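Local coordinates for acyl-CoA synthetase (AMP-forming)/AMP-acid ligase II-like protein (Dyadobacter fermentans, PDB 4GS5), which probably activates carboxylic acids with ATP as an AMP-forming acyl-CoA ligase, perhaps acting on medium-chain fatty acids, at residues Val188-Leu193 and Val203-Ile208; Tyr210-Arg215 and Asp234-His239; Gln264-Ile269 and Asn280-Trp285; Leu276-Ala281 and Asn302-Ala307. All coordinates share one frame; numbering follows the deposited sequence.

Contact 1: Val188-Leu193 and Val203-Ile208; sequences VALKAL and VFLPGI. With EDO (1,2-ethanediol), chain X.
V188, L190 and L205 bury the most surface here. The carbonyl O of V188 receives the backbone N of L205 at 2.9 Å, and the same oxygen lies against L205 CB and near the edge of the F204 ring. The L205 side chain then splits its work: CD1 rests on the V188 backbone, 3.7 Å from V188 C, while CD2 meets L190 CD1 at 3.8 Å. With CG anti to its carbonyl carbon (chi1 -69°), L205 lays its branches against V188 and L190, and M68 and A72 of helix 59-72 cover it further. Shortening this leucine to an alanine would probably leave L190 CD1 without its apolar mate and open a gap under helix 59-72. On V188, CG1 touches I208 CD1 at 3.9 Å, the two side chains crossing at about a right angle. A189 and F204 come next as a non-hydrogen-bonded antiparallel pair, then L190 and V203 as a hydrogen-bonded one, with V203 N to L190 O at 2.8 Å and L190 N to V203 O at 3.0 Å. This is a beta hairpin of strands 187-192 and 202-204, with a classic beta bulge where both V188 and A189 bond through their backbones to Y179 of strand 175-180.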
loop_
_atom_site.group_PDB
_atom_site.type_symbol
_atom_site.label_atom_id
_atom_site.label_comp_id
_atom_site.label_asym_id
_atom_site.label_seq_id
_atom_site.Cartn_x
_atom_site.Cartn_y
_atom_site.Cartn_z
ATOM N N VAL A 188 6.238 6.569 -4.456
ATOM C CA VAL A 188 5.945 7.868 -5.065
ATOM C C VAL A 188 5.365 8.826 -4.026
ATOM O O VAL A 188 5.143 10.014 -4.312
ATOM C CB VAL A 188 4.960 7.755 -6.245
ATOM C CG1 VAL A 188 5.533 6.848 -7.318
ATOM C CG2 VAL A 188 3.580 7.253 -5.769
ATOM N N ALA A 189 5.123 8.309 -2.822
ATOM C CA ALA A 189 4.567 9.130 -1.741
ATOM C C ALA A 189 4.875 8.528 -0.373
ATOM O O ALA A 189 5.157 7.343 -0.280
ATOM C CB ALA A 189 3.053 9.321 -1.919
ATOM N N LEU A 190 4.821 9.354 0.678
ATOM C CA LEU A 190 5.168 8.911 2.030
ATOM C C LEU A 190 4.159 9.382 3.080
ATOM O O LEU A 190 3.767 10.550 3.090
ATOM C CB LEU A 190 6.554 9.428 2.440
ATOM C CG LEU A 190 7.796 9.022 1.670
ATOM C CD1 LEU A 190 9.000 9.843 2.158
ATOM C CD2 LEU A 190 8.057 7.525 1.844
ATOM N N LYS A 191 3.762 8.468 3.962
ATOM C CA LYS A 191 2.896 8.784 5.103
ATOM C C LYS A 191 3.724 8.933 6.380
ATOM O O LYS A 191 4.589 8.107 6.659
ATOM C CB LYS A 191 1.899 7.645 5.313
ATOM C CG LYS A 191 0.974 7.841 6.542
ATOM C CD LYS A 191 0.048 6.645 6.735
ATOM C CE LYS A 191 -1.067 6.616 5.711
ATOM N NZ LYS A 191 -1.937 5.405 5.880
ATOM N N ALA A 192 3.469 9.965 7.174
ATOM C CA ALA A 192 4.152 10.068 8.467
ATOM C C ALA A 192 3.373 9.289 9.513
ATOM O O ALA A 192 2.186 9.544 9.710
ATOM C CB ALA A 192 4.295 11.567 8.894
ATOM N N LEU A 193 4.018 8.340 10.189
ATOM C CA LEU A 193 3.279 7.499 11.142
ATOM C C LEU A 193 3.408 7.949 12.599
ATOM O O LEU A 193 2.766 7.393 13.487
ATOM C CB LEU A 193 3.694 6.024 11.024
ATOM C CG LEU A 193 3.435 5.328 9.685
ATOM C CD1 LEU A 193 4.066 3.910 9.697
ATOM C CD2 LEU A 193 1.940 5.255 9.360
ATOM N N VAL A 203 2.084 11.994 1.309
ATOM C CA VAL A 203 2.592 13.198 0.663
ATOM C C VAL A 203 3.479 12.829 -0.527
ATOM O O VAL A 203 4.461 12.102 -0.381
ATOM C CB VAL A 203 3.369 14.070 1.658
ATOM C CG1 VAL A 203 3.900 15.342 0.988
ATOM C CG2 VAL A 203 2.476 14.429 2.867
ATOM N N PHE A 204 3.115 13.320 -1.707
ATOM C CA PHE A 204 3.848 13.018 -2.941
ATOM C C PHE A 204 5.321 13.422 -2.881
ATOM O O PHE A 204 5.656 14.539 -2.494
ATOM C CB PHE A 204 3.178 13.707 -4.140
ATOM C CG PHE A 204 1.860 13.087 -4.537
ATOM C CD1 PHE A 204 1.816 11.802 -5.094
ATOM C CD2 PHE A 204 0.665 13.773 -4.327
ATOM C CE1 PHE A 204 0.603 11.220 -5.450
ATOM C CE2 PHE A 204 -0.564 13.202 -4.675
ATOM C CZ PHE A 204 -0.602 11.933 -5.245
ATOM N N LEU A 205 6.197 12.501 -3.270
ATOM C CA LEU A 205 7.620 12.790 -3.397
ATOM C C LEU A 205 7.856 13.818 -4.507
ATOM O O LEU A 205 7.074 13.914 -5.449
ATOM C CB LEU A 205 8.385 11.502 -3.711
ATOM C CG LEU A 205 8.447 10.484 -2.576
ATOM C CD1 LEU A 205 8.937 9.132 -3.088
ATOM C CD2 LEU A 205 9.335 10.995 -1.467
ATOM N N PRO A 206 8.949 14.585 -4.407
ATOM C CA PRO A 206 9.197 15.617 -5.420
ATOM C C PRO A 206 9.469 14.974 -6.784
ATOM O O PRO A 206 10.097 13.916 -6.848
ATOM C CB PRO A 206 10.457 16.317 -4.903
ATOM C CG PRO A 206 11.189 15.234 -4.124
ATOM C CD PRO A 206 10.109 14.372 -3.515
ATOM N N GLY A 207 8.990 15.594 -7.851
ATOM C CA GLY A 207 9.224 15.085 -9.189
ATOM C C GLY A 207 8.114 14.184 -9.683
ATOM O O GLY A 207 8.094 13.797 -10.849
ATOM N N ILE A 208 7.185 13.851 -8.797
ATOM C CA ILE A 208 6.013 13.082 -9.174
ATOM C C ILE A 208 4.899 14.016 -9.646
ATOM O O ILE A 208 4.536 14.957 -8.945
ATOM C CB ILE A 208 5.487 12.252 -7.984
ATOM C CG1 ILE A 208 6.551 11.272 -7.489
ATOM C CG2 ILE A 208 4.226 11.501 -8.364
ATOM C CD1 ILE A 208 7.017 10.255 -8.558
HETATM C C1 EDO X . 14.349 15.375 -6.383
HETATM O O1 EDO X . 15.491 15.125 -5.561
HETATM C C2 EDO X . 13.844 14.042 -6.912
HETATM O O2 EDO X . 12.700 14.237 -7.758
#

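Contact 2: Tyr210-Arg215 and Asp234-His239; sequences YGVDER and DLVEIH
The ring of Y210 is met obliquely by I238, whose CD1 lies 4.0 Å from ring atom CD1 of Y210; the same ring stacks on F204. The other flat group, the guanidinium of R215, has D213 CG at its edge, in its plane. NE and NH1 of R215 both give to OD2 of D213, NE at 2.9 Å in a side-on salt bridge and from 30° out of the carboxylate plane, while R215 N closes an Asx turn on D213 OD1 at 2.9 Å, coming from above that plane. NH2 of R215 goes on to N233, and D213 OD1 also takes C217 N. Across the contact, V212 CG1 touches V236 CG2 at 3.7 Å and I238 CD1 at 4.1 Å, the side chains running past each other in opposite directions. I238 CD1 also reaches the bare backbone of G211, 3.9 Å from its CA. L235 CD1 approaches R215 O at 3.2 Å. The short strand axes come within 8.1 Å at 119°; strand 217-221 lies between these strands and pairs with both, H219 with G211 and L218 with D234. Apart from L235 CD1 against R215 O, what meets across the contact is apolar, and no hydrogen bond joins the segments, while the charges of D213 and R215 are paired with each other within their own loop.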
loop_
_atom_site.group_PDB
_atom_site.type_symbol
_atom_site.label_atom_id
_atom_site.label_comp_id
_atom_site.label_asym_id
_atom_site.label_seq_id
_atom_site.Cartn_x
_atom_site.Cartn_y
_atom_site.Cartn_z
ATOM N N TYR A 210 0.857 14.127 -10.574
ATOM C CA TYR A 210 -0.271 13.342 -10.052
ATOM C C TYR A 210 -1.611 13.963 -10.425
ATOM O O TYR A 210 -1.691 15.148 -10.753
ATOM C CB TYR A 210 -0.168 13.188 -8.528
ATOM C CG TYR A 210 0.098 14.500 -7.815
ATOM C CD1 TYR A 210 -0.950 15.355 -7.486
ATOM C CD2 TYR A 210 1.393 14.893 -7.486
ATOM C CE1 TYR A 210 -0.719 16.565 -6.846
ATOM C CE2 TYR A 210 1.636 16.108 -6.840
ATOM C CZ TYR A 210 0.572 16.928 -6.522
ATOM O OH TYR A 210 0.796 18.127 -5.891
ATOM N N GLY A 211 -2.657 13.148 -10.387
ATOM C CA GLY A 211 -4.000 13.603 -10.726
ATOM C C GLY A 211 -4.932 12.412 -10.612
ATOM O O GLY A 211 -4.490 11.334 -10.229
ATOM N N VAL A 212 -6.206 12.594 -10.944
ATOM C CA VAL A 212 -7.155 11.480 -10.945
ATOM C C VAL A 212 -7.848 11.379 -12.303
ATOM O O VAL A 212 -7.979 12.370 -13.000
ATOM C CB VAL A 212 -8.222 11.629 -9.825
ATOM C CG1 VAL A 212 -7.575 11.517 -8.450
ATOM C CG2 VAL A 212 -8.952 12.954 -9.967
ATOM N N ASP A 213 -8.272 10.177 -12.680
ATOM C CA ASP A 213 -9.058 9.999 -13.887
ATOM C C ASP A 213 -10.517 10.313 -13.566
ATOM O O ASP A 213 -10.825 10.822 -12.482
ATOM C CB ASP A 213 -8.917 8.570 -14.427
ATOM C CG ASP A 213 -9.431 7.528 -13.457
ATOM O OD1 ASP A 213 -10.078 7.908 -12.454
ATOM O OD2 ASP A 213 -9.196 6.325 -13.691
ATOM N N GLU A 214 -11.410 9.991 -14.496
ATOM C CA GLU A 214 -12.827 10.324 -14.352
ATOM C C GLU A 214 -13.520 9.562 -13.221
ATOM O O GLU A 214 -14.619 9.931 -12.798
ATOM C CB GLU A 214 -13.566 10.100 -15.679
ATOM C CG GLU A 214 -13.057 10.978 -16.810
ATOM C CD GLU A 214 -13.840 10.795 -18.106
ATOM O OE1 GLU A 214 -14.063 9.632 -18.518
ATOM O OE2 GLU A 214 -14.234 11.816 -18.713
ATOM N N ARG A 215 -12.876 8.507 -12.727
ATOM C CA ARG A 215 -13.445 7.705 -11.642
ATOM C C ARG A 215 -13.049 8.268 -10.283
ATOM O O ARG A 215 -13.619 7.899 -9.250
ATOM C CB ARG A 215 -12.977 6.251 -11.741
ATOM C CG ARG A 215 -13.317 5.551 -13.058
ATOM C CD ARG A 215 -12.603 4.205 -13.143
ATOM N NE ARG A 215 -11.153 4.354 -13.028
ATOM C CZ ARG A 215 -10.322 3.370 -12.702
ATOM N NH1 ARG A 215 -9.016 3.593 -12.626
ATOM N NH2 ARG A 215 -10.796 2.161 -12.447
ATOM N N ASP A 234 -6.858 2.881 -7.360
ATOM C CA ASP A 234 -7.090 3.443 -6.029
ATOM C C ASP A 234 -7.909 4.732 -6.071
ATOM O O ASP A 234 -7.431 5.763 -6.543
ATOM C CB ASP A 234 -5.767 3.728 -5.303
ATOM C CG ASP A 234 -4.999 2.461 -4.949
ATOM O OD1 ASP A 234 -5.632 1.416 -4.694
ATOM O OD2 ASP A 234 -3.760 2.516 -4.931
ATOM N N LEU A 235 -9.135 4.668 -5.561
ATOM C CA LEU A 235 -9.939 5.862 -5.305
ATOM C C LEU A 235 -9.271 6.728 -4.224
ATOM O O LEU A 235 -8.999 6.258 -3.112
ATOM C CB LEU A 235 -11.318 5.426 -4.813
ATOM C CG LEU A 235 -12.555 6.254 -5.095
ATOM C CD1 LEU A 235 -12.835 6.298 -6.594
ATOM C CD2 LEU A 235 -13.737 5.651 -4.337
ATOM N N VAL A 236 -9.033 8.001 -4.533
ATOM C CA VAL A 236 -8.327 8.884 -3.612
ATOM C C VAL A 236 -8.974 10.265 -3.557
ATOM O O VAL A 236 -9.739 10.638 -4.425
ATOM C CB VAL A 236 -6.826 9.056 -3.999
ATOM C CG1 VAL A 236 -6.126 7.671 -4.102
ATOM C CG2 VAL A 236 -6.673 9.820 -5.316
ATOM N N GLU A 237 -8.641 11.028 -2.533
ATOM C CA GLU A 237 -8.936 12.445 -2.551
ATOM C C GLU A 237 -7.622 13.176 -2.434
ATOM O O GLU A 237 -6.893 12.992 -1.461
ATOM C CB GLU A 237 -9.853 12.817 -1.391
ATOM C CG GLU A 237 -11.310 12.517 -1.654
ATOM C CD GLU A 237 -11.987 13.592 -2.496
ATOM O OE1 GLU A 237 -11.329 14.611 -2.820
ATOM O OE2 GLU A 237 -13.179 13.418 -2.832
ATOM N N ILE A 238 -7.304 13.988 -3.436
ATOM C CA ILE A 238 -6.087 14.794 -3.393
ATOM C C ILE A 238 -6.281 16.068 -2.553
ATOM O O ILE A 238 -7.327 16.703 -2.616
ATOM C CB ILE A 238 -5.556 15.092 -4.823
ATOM C CG1 ILE A 238 -5.052 13.784 -5.460
ATOM C CG2 ILE A 238 -4.435 16.127 -4.798
ATOM C CD1 ILE A 238 -4.644 13.895 -6.896
ATOM N N HIS A 239 -5.276 16.413 -1.756
ATOM C CA HIS A 239 -5.292 17.644 -0.955
ATOM C C HIS A 239 -3.937 18.335 -1.094
ATOM O O HIS A 239 -2.958 17.955 -0.431
ATOM C CB HIS A 239 -5.506 17.315 0.524
ATOM C CG HIS A 239 -6.808 16.648 0.819
ATOM N ND1 HIS A 239 -6.929 15.283 0.993
ATOM C CD2 HIS A 239 -8.050 17.155 0.983
ATOM C CE1 HIS A 239 -8.189 14.983 1.246
ATOM N NE2 HIS A 239 -8.892 16.103 1.236
#

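Contact 3: Gln264-Ile269 and Asn280-Trp285; sequences QIDQRI and NAFFCW. With EDO (1,2-ethanediol), chain P.
Helix 262-276 packs on edge strand 282-289 of the small C-terminal domain, as in this adenylate-forming family, with I265, D266 and I269 meeting F282 and C284. I269 does the apolar work with both branches: CG2 lies 3.5 Å from F282 CE1, and CD1 lies 3.2 Å from C284 SG. I265 CG2 meets the same sulfur at 3.7 Å. F282 CG stands between its own backbone N and carbonyl carbon (chi1 74°), sending the ring to the helix, where the carbonyl O of D266 lies in the ring plane at its edge, 3.6 Å from F282 CZ; F273 stacks on this ring. Replacing F282 with a serine would probably leave I269 CG2 and F273 without their aromatic partner and open a gap beside the helix. C284 N gives to D266 OD1 at 2.7 Å, though the position of that oxygen is less certain. A water donates to D266 OD2 at 2.6 Å and to C284 O, and an ethanediol oxygen pairs with both N and O of F282. The backbone N and O of F282 and the O of C284 are thus met by ethanediol and water, with the D266 carboxylate probably taking C284 N, while sulfur and isoleucines close the apolar side.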
loop_
_atom_site.group_PDB
_atom_site.type_symbol
_atom_site.label_atom_id
_atom_site.label_comp_id
_atom_site.label_asym_id
_atom_site.label_seq_id
_atom_site.Cartn_x
_atom_site.Cartn_y
_atom_site.Cartn_z
ATOM N N GLN A 264 -19.571 -2.515 3.117
ATOM C CA GLN A 264 -19.772 -2.209 4.538
ATOM C C GLN A 264 -21.248 -2.079 4.861
ATOM O O GLN A 264 -21.719 -2.587 5.877
ATOM C CB GLN A 264 -19.026 -0.942 4.953
ATOM C CG GLN A 264 -17.524 -1.113 4.973
ATOM C CD GLN A 264 -16.802 0.126 5.464
ATOM O OE1 GLN A 264 -17.427 1.132 5.821
ATOM N NE2 GLN A 264 -15.470 0.060 5.484
ATOM N N ILE A 265 -21.984 -1.385 4.007
ATOM C CA ILE A 265 -23.417 -1.278 4.241
ATOM C C ILE A 265 -24.058 -2.665 4.097
ATOM O O ILE A 265 -24.981 -3.010 4.843
ATOM C CB ILE A 265 -24.099 -0.184 3.360
ATOM C CG1 ILE A 265 -25.512 0.078 3.864
ATOM C CG2 ILE A 265 -24.110 -0.552 1.890
ATOM C CD1 ILE A 265 -25.518 0.776 5.215
ATOM N N ASP A 266 -23.529 -3.478 3.176
ATOM C CA ASP A 266 -24.021 -4.844 2.993
ATOM C C ASP A 266 -23.881 -5.653 4.286
ATOM O O ASP A 266 -24.802 -6.382 4.665
ATOM C CB ASP A 266 -23.275 -5.554 1.863
ATOM C CG ASP A 266 -23.944 -5.379 0.513
ATOM O OD1 ASP A 266 -25.061 -4.821 0.465
ATOM O OD2 ASP A 266 -23.364 -5.820 -0.505
ATOM N N GLN A 267 -22.735 -5.522 4.961
ATOM C CA GLN A 267 -22.490 -6.267 6.201
ATOM C C GLN A 267 -23.492 -5.858 7.271
ATOM O O GLN A 267 -23.984 -6.693 8.019
ATOM C CB GLN A 267 -21.058 -6.063 6.732
ATOM C CG GLN A 267 -19.944 -6.485 5.767
ATOM C CD GLN A 267 -18.542 -6.267 6.342
ATOM O OE1 GLN A 267 -18.382 -5.725 7.439
ATOM N NE2 GLN A 267 -17.522 -6.696 5.597
ATOM N N ARG A 268 -23.783 -4.566 7.341
ATOM C CA ARG A 268 -24.784 -4.047 8.278
ATOM C C ARG A 268 -26.200 -4.559 8.007
ATOM O O ARG A 268 -26.935 -4.903 8.934
ATOM C CB ARG A 268 -24.762 -2.516 8.291
ATOM C CG ARG A 268 -23.589 -1.969 9.072
ATOM C CD ARG A 268 -23.390 -0.472 8.893
ATOM N NE ARG A 268 -22.089 -0.061 9.420
ATOM C CZ ARG A 268 -21.837 0.137 10.709
ATOM N NH1 ARG A 268 -22.800 -0.029 11.608
ATOM N NH2 ARG A 268 -20.620 0.501 11.101
ATOM N N ILE A 269 -26.584 -4.608 6.737
ATOM C CA ILE A 269 -27.871 -5.183 6.369
ATOM C C ILE A 269 -27.913 -6.704 6.581
ATOM O O ILE A 269 -28.951 -7.261 6.939
ATOM C CB ILE A 269 -28.214 -4.842 4.919
ATOM C CG1 ILE A 269 -28.640 -3.376 4.846
ATOM C CG2 ILE A 269 -29.311 -5.751 4.399
ATOM C CD1 ILE A 269 -28.612 -2.804 3.464
ATOM N N ASN A 280 -33.153 -15.141 1.624
ATOM C CA ASN A 280 -33.020 -14.537 0.305
ATOM C C ASN A 280 -31.664 -13.875 0.136
ATOM O O ASN A 280 -31.182 -13.173 1.035
ATOM C CB ASN A 280 -34.101 -13.481 0.082
ATOM C CG ASN A 280 -35.488 -13.996 0.370
ATOM O OD1 ASN A 280 -35.810 -14.348 1.507
ATOM N ND2 ASN A 280 -36.330 -14.023 -0.654
ATOM N N ALA A 281 -31.043 -14.083 -1.016
ATOM C CA ALA A 281 -29.790 -13.395 -1.292
ATOM C C ALA A 281 -30.117 -11.920 -1.514
ATOM O O ALA A 281 -31.261 -11.575 -1.819
ATOM C CB ALA A 281 -29.103 -13.996 -2.511
ATOM N N PHE A 282 -29.126 -11.051 -1.353
ATOM C CA PHE A 282 -29.348 -9.633 -1.570
ATOM C C PHE A 282 -28.010 -8.956 -1.835
ATOM O O PHE A 282 -26.948 -9.506 -1.540
ATOM C CB PHE A 282 -29.975 -9.001 -0.324
ATOM C CG PHE A 282 -28.993 -8.840 0.810
ATOM C CD1 PHE A 282 -28.297 -7.650 0.982
ATOM C CD2 PHE A 282 -28.722 -9.901 1.668
ATOM C CE1 PHE A 282 -27.364 -7.506 2.012
ATOM C CE2 PHE A 282 -27.785 -9.766 2.697
ATOM C CZ PHE A 282 -27.111 -8.561 2.867
ATOM N N PHE A 283 -28.067 -7.751 -2.384
ATOM C CA PHE A 283 -26.884 -6.902 -2.427
ATOM C C PHE A 283 -27.316 -5.450 -2.502
ATOM O O PHE A 283 -28.317 -5.107 -3.149
ATOM C CB PHE A 283 -25.938 -7.273 -3.593
ATOM C CG PHE A 283 -26.567 -7.160 -4.963
ATOM C CD1 PHE A 283 -26.494 -5.969 -5.684
ATOM C CD2 PHE A 283 -27.231 -8.239 -5.526
ATOM C CE1 PHE A 283 -27.063 -5.860 -6.936
ATOM C CE2 PHE A 283 -27.819 -8.137 -6.787
ATOM C CZ PHE A 283 -27.725 -6.950 -7.500
ATOM N N CYS A 284 -26.581 -4.602 -1.799
ATOM C CA CYS A 284 -26.764 -3.173 -1.947
ATOM C C CYS A 284 -26.188 -2.740 -3.281
ATOM O O CYS A 284 -25.212 -3.310 -3.765
ATOM C CB CYS A 284 -26.085 -2.426 -0.802
ATOM S SG CYS A 284 -27.039 -2.532 0.709
ATOM N N TRP A 285 -26.810 -1.729 -3.871
ATOM C CA TRP A 285 -26.342 -1.190 -5.131
ATOM C C TRP A 285 -26.721 0.286 -5.173
ATOM O O TRP A 285 -27.000 0.888 -4.134
ATOM C CB TRP A 285 -26.974 -1.953 -6.295
ATOM C CG TRP A 285 -26.211 -1.863 -7.582
ATOM C CD1 TRP A 285 -26.666 -1.369 -8.779
ATOM C CD2 TRP A 285 -24.863 -2.289 -7.812
ATOM N NE1 TRP A 285 -25.681 -1.460 -9.730
ATOM C CE2 TRP A 285 -24.565 -2.024 -9.165
ATOM C CE3 TRP A 285 -23.886 -2.887 -7.013
ATOM C CZ2 TRP A 285 -23.323 -2.330 -9.736
ATOM C CZ3 TRP A 285 -22.647 -3.186 -7.580
ATOM C CH2 TRP A 285 -22.378 -2.907 -8.928
HETATM C C1 EDO P . -25.189 -12.955 -0.568
HETATM O O1 EDO P . -26.449 -12.389 -0.163
HETATM C C2 EDO P . -25.397 -14.019 -1.636
HETATM O O2 EDO P . -26.103 -15.093 -1.024
HETATM O O HOH W 1 -23.184 -4.783 -2.839
HETATM O O HOH W 2 -24.553 -8.925 0.000
#

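Contact 4: Leu276-Ala281 and Asn302-Ala307; sequences LNIGNA and NAMPEA
I278 meets M304, modelled as selenomethionine, with CG2 of the isoleucine 3.9 Å from SE of M304 and the two side chains crossing at about a right angle. The branch of I278 that touches is the one anti to the backbone N, while CG1 takes the place across from the carbonyl carbon (chi1 -56°). The first two torsions of M304, chi1 at -44° and an extended chi2, set SE beside I278 CG2; the bend at chi3 turns only CE. L312 of helix 306-319 touches both residues from that helix. These two segments join the turn leaving helix 262-276, where N277 closes a Schellman motif with positive phi, to the loop that enters helix 306-319, where P305 holds the N-cap position. N280 carries the largest share of the buried surface. Its amide carbon CG is turned trans to the carbonyl carbon (chi1 -52°), and ND2 settles 3.8 Å from N302 CB and 3.9 Å from M304 CG. The clear polar partner of N280 ND2 is the backbone O of E301, just before the second loop; N302 O lies 3.4 Å from N280 ND2. Next to it, the backbone of A281 pairs with E301, where strand 295-301 runs beside the start of strand 282-289.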
loop_
_atom_site.group_PDB
_atom_site.type_symbol
_atom_site.label_atom_id
_atom_site.label_comp_id
_atom_site.label_asym_id
_atom_site.label_seq_id
_atom_site.Cartn_x
_atom_site.Cartn_y
_atom_site.Cartn_z
ATOM N N LEU A 276 -33.583 -11.654 11.222
ATOM C CA LEU A 276 -34.962 -11.929 10.819
ATOM C C LEU A 276 -35.108 -13.272 10.104
ATOM O O LEU A 276 -36.196 -13.621 9.641
ATOM C CB LEU A 276 -35.511 -10.803 9.934
ATOM C CG LEU A 276 -36.185 -9.621 10.637
ATOM C CD1 LEU A 276 -35.265 -9.002 11.678
ATOM C CD2 LEU A 276 -36.626 -8.577 9.621
ATOM N N ASN A 277 -34.012 -14.020 10.015
ATOM C CA ASN A 277 -34.019 -15.315 9.340
ATOM C C ASN A 277 -34.520 -15.237 7.890
ATOM O O ASN A 277 -35.353 -16.034 7.457
ATOM C CB ASN A 277 -34.829 -16.339 10.145
ATOM C CG ASN A 277 -34.818 -17.721 9.513
ATOM O OD1 ASN A 277 -35.841 -18.196 9.016
ATOM N ND2 ASN A 277 -33.654 -18.367 9.519
ATOM N N ILE A 278 -34.006 -14.261 7.147
ATOM C CA ILE A 278 -34.306 -14.136 5.732
ATOM C C ILE A 278 -33.184 -14.784 4.939
ATOM O O ILE A 278 -32.034 -14.345 5.007
ATOM C CB ILE A 278 -34.426 -12.665 5.328
ATOM C CG1 ILE A 278 -35.483 -11.970 6.189
ATOM C CG2 ILE A 278 -34.774 -12.541 3.857
ATOM C CD1 ILE A 278 -35.699 -10.512 5.840
ATOM N N GLY A 279 -33.516 -15.836 4.199
ATOM C CA GLY A 279 -32.525 -16.593 3.460
ATOM C C GLY A 279 -32.290 -16.054 2.062
ATOM O O GLY A 279 -31.348 -16.466 1.389
ATOM N N ASN A 280 -33.153 -15.141 1.624
ATOM C CA ASN A 280 -33.020 -14.537 0.305
ATOM C C ASN A 280 -31.664 -13.875 0.136
ATOM O O ASN A 280 -31.182 -13.173 1.035
ATOM C CB ASN A 280 -34.101 -13.481 0.082
ATOM C CG ASN A 280 -35.488 -13.996 0.370
ATOM O OD1 ASN A 280 -35.810 -14.348 1.507
ATOM N ND2 ASN A 280 -36.330 -14.023 -0.654
ATOM N N ALA A 281 -31.043 -14.083 -1.016
ATOM C CA ALA A 281 -29.790 -13.395 -1.292
ATOM C C ALA A 281 -30.117 -11.920 -1.514
ATOM O O ALA A 281 -31.261 -11.575 -1.819
ATOM C CB ALA A 281 -29.103 -13.996 -2.511
ATOM N N ASN A 302 -35.866 -13.152 -5.309
ATOM C CA ASN A 302 -37.171 -13.737 -4.986
ATOM C C ASN A 302 -38.031 -12.810 -4.133
ATOM O O ASN A 302 -37.527 -12.137 -3.232
ATOM C CB ASN A 302 -37.017 -15.090 -4.284
ATOM C CG ASN A 302 -36.281 -16.105 -5.130
ATOM O OD1 ASN A 302 -36.515 -16.214 -6.336
ATOM N ND2 ASN A 302 -35.377 -16.855 -4.504
ATOM N N ALA A 303 -39.332 -12.783 -4.412
ATOM C CA ALA A 303 -40.248 -11.917 -3.676
ATOM C C ALA A 303 -40.377 -12.351 -2.222
ATOM O O ALA A 303 -40.132 -13.510 -1.884
ATOM C CB ALA A 303 -41.622 -11.890 -4.346
HETATM N N MSE A 304 -40.751 -11.408 -1.365
HETATM C CA MSE A 304 -41.028 -11.703 0.035
HETATM C C MSE A 304 -42.428 -11.202 0.355
HETATM O O MSE A 304 -42.935 -10.304 -0.321
HETATM C CB MSE A 304 -40.019 -11.008 0.953
HETATM C CG MSE A 304 -38.573 -11.102 0.506
HETATM SE SE MSE A 304 -37.348 -10.442 1.891
HETATM C CE MSE A 304 -38.435 -9.018 2.617
ATOM N N PRO A 305 -43.056 -11.774 1.395
ATOM C CA PRO A 305 -44.391 -11.329 1.817
ATOM C C PRO A 305 -44.344 -9.895 2.346
ATOM O O PRO A 305 -43.365 -9.513 3.002
ATOM C CB PRO A 305 -44.753 -12.308 2.938
ATOM C CG PRO A 305 -43.438 -12.786 3.458
ATOM C CD PRO A 305 -42.510 -12.820 2.277
ATOM N N GLU A 306 -45.380 -9.117 2.049
ATOM C CA GLU A 306 -45.425 -7.709 2.433
ATOM C C GLU A 306 -45.069 -7.508 3.910
ATOM O O GLU A 306 -44.360 -6.562 4.266
ATOM C CB GLU A 306 -46.806 -7.111 2.126
ATOM C CG GLU A 306 -46.898 -5.597 2.308
ATOM C CD GLU A 306 -48.307 -5.042 2.077
ATOM O OE1 GLU A 306 -49.181 -5.782 1.565
ATOM O OE2 GLU A 306 -48.543 -3.858 2.414
ATOM N N ALA A 307 -45.561 -8.408 4.758
ATOM C CA ALA A 307 -45.346 -8.325 6.201
ATOM C C ALA A 307 -43.865 -8.357 6.556
ATOM O O ALA A 307 -43.386 -7.532 7.342
ATOM C CB ALA A 307 -46.082 -9.454 6.909
#

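In the fold
From the N terminus, contact 1 comes first, closing a nine-residue hairpin loop within the large N-terminal part. Contact 2 follows in series: strand 209-212 comes straight after strand 202-204, the two contacts touch where F204 meets Y210, and an eighteen-residue loop containing strand 217-221 is closed by 234-239. The chain then passes into the C-terminal domain. There contact 3 closes the end of helix 262-276 and its turn onto strand 282-289. Contact 4 begins where contact 3 ends, sharing N280 and A281, and neither loop crosses the other; it returns by strand 295-301 to the start of helix 306-319. Contacts 3 and 4 have centres about 13 Å apart; those of contacts 1 and 4 are about 49 Å apart.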